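Local coordinates for macrophage migration inhibitory factor-like protein (Leishmania major, PDB 3FWT) that belongs to the macrophage migration inhibitory factor family, whose trimeric members pack two helices against a beta sheet in each subunit, at residues A38-A43 with T106-I111. Sequence-based numbering, arbitrary orientation.
Sequences ANLSAA and TKECGI
Two helices on the same face of the subunit's beta sheet meet here: N39 and L40, on helix 34-52, touch E108 and C109 in the last turn of helix 92-109. E108 meets both N39 and L40, reaching across the groove between the helices; a kink about CB-CG (chi2 -49°) keeps CB and CG beside L40 and turns the carboxylate to N39. There the amide ND2 of N39 donates a hydrogen bond of 3.1 Å to OE1 of E108. The acceptor lies close to the amide plane, but the donor stands well above that of the carboxylate, and the two flat groups are turned 67° against each other. CB of N39 also packs against the carboxylate, 3.4 Å from CD of E108. Beneath this polar pair L40 and the stem of E108 run alongside in opposing senses, CD2 of L40 3.7 Å from CG of E108. The other methyl, CD1, is 4.3 Å from SG of C109. In the MIF fold, paired helices cover a sheet in this way, and L40 faces the shared interior, also touching A104 and I105 of helix 92-109 and F63 of strand 60-64. C109 turns to V30 and L32. Helix 92-109 ends at C109; G110 leaves helical geometry with positive phi (74°), its N still bonding to O of T106 at 2.8 Å. OG1 of T106 donates to O of I111 at 2.7 Å, nearly in line with that carbonyl, tying the outgoing chain back as I111 packs on I116 and P77; the hydroxyl also hydrogen-bonds O of A102, its one proton probably shared between the two.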
# COMPACT_ATOMS: atom_id res chain seq x y z
N ALA A 38 -18.86 2.52 -7.71
CA ALA A 38 -19.03 3.58 -8.70
C ALA A 38 -19.30 4.97 -8.03
O ALA A 38 -18.73 6.01 -8.42
CB ALA A 38 -20.10 3.19 -9.73
N ASN A 39 -20.07 4.98 -6.96
CA ASN A 39 -20.34 6.22 -6.25
C ASN A 39 -19.10 6.77 -5.57
O ASN A 39 -18.81 7.98 -5.63
CB ASN A 39 -21.46 5.99 -5.21
CG ASN A 39 -22.80 5.62 -5.84
OD1 ASN A 39 -23.06 5.99 -6.98
ND2 ASN A 39 -23.68 4.95 -5.09
N LEU A 40 -18.32 5.89 -4.92
CA LEU A 40 -17.05 6.33 -4.39
C LEU A 40 -16.10 6.88 -5.46
O LEU A 40 -15.48 7.92 -5.23
CB LEU A 40 -16.37 5.20 -3.56
CG LEU A 40 -17.07 4.94 -2.22
CD1 LEU A 40 -16.42 3.69 -1.54
CD2 LEU A 40 -16.91 6.18 -1.34
N SER A 41 -15.89 6.15 -6.57
CA SER A 41 -15.03 6.66 -7.66
C SER A 41 -15.49 8.08 -8.15
O SER A 41 -14.67 9.02 -8.31
CB SER A 41 -15.00 5.62 -8.82
OG SER A 41 -14.20 4.53 -8.31
N ALA A 42 -16.79 8.22 -8.32
CA ALA A 42 -17.37 9.57 -8.68
C ALA A 42 -17.01 10.62 -7.69
O ALA A 42 -16.57 11.69 -8.06
CB ALA A 42 -18.88 9.48 -8.75
N ALA A 43 -17.21 10.33 -6.39
CA ALA A 43 -16.87 11.30 -5.34
C ALA A 43 -15.42 11.65 -5.24
O ALA A 43 -15.09 12.85 -5.27
CB ALA A 43 -17.47 10.86 -3.94
N THR A 106 -18.35 7.52 4.69
CA THR A 106 -19.50 7.35 5.62
C THR A 106 -20.84 7.15 4.91
O THR A 106 -21.71 6.29 5.25
CB THR A 106 -19.57 8.55 6.62
OG1 THR A 106 -18.35 8.62 7.38
CG2 THR A 106 -20.75 8.32 7.57
N LYS A 107 -21.08 7.96 3.90
CA LYS A 107 -22.31 7.83 3.11
C LYS A 107 -22.42 6.49 2.40
O LYS A 107 -23.48 5.84 2.40
CB LYS A 107 -22.39 8.95 2.08
CG LYS A 107 -23.73 9.01 1.22
CD LYS A 107 -23.59 10.16 0.21
CE LYS A 107 -24.97 10.69 -0.21
NZ LYS A 107 -24.98 12.18 -0.04
N GLU A 108 -21.34 6.04 1.76
CA GLU A 108 -21.54 4.85 0.95
C GLU A 108 -21.44 3.62 1.82
O GLU A 108 -22.03 2.59 1.50
CB GLU A 108 -20.51 4.73 -0.16
CG GLU A 108 -20.62 5.80 -1.27
CD GLU A 108 -22.01 5.99 -1.85
OE1 GLU A 108 -22.69 4.99 -2.20
OE2 GLU A 108 -22.43 7.19 -1.90
N CYS A 109 -20.67 3.72 2.91
CA CYS A 109 -20.36 2.47 3.69
C CYS A 109 -20.84 2.41 5.12
O CYS A 109 -20.67 1.35 5.77
CB CYS A 109 -18.84 2.18 3.71
SG CYS A 109 -17.96 2.22 2.15
N GLY A 110 -21.37 3.51 5.63
CA GLY A 110 -21.88 3.53 7.02
C GLY A 110 -20.75 3.56 8.07
O GLY A 110 -20.99 3.35 9.24
N ILE A 111 -19.51 3.74 7.64
CA ILE A 111 -18.39 3.78 8.54
C ILE A 111 -18.29 5.18 9.12
O ILE A 111 -18.16 6.09 8.39
CB ILE A 111 -17.08 3.38 7.79
CG1 ILE A 111 -17.22 1.93 7.29
CG2 ILE A 111 -15.82 3.55 8.66
CD1 ILE A 111 -16.08 1.47 6.29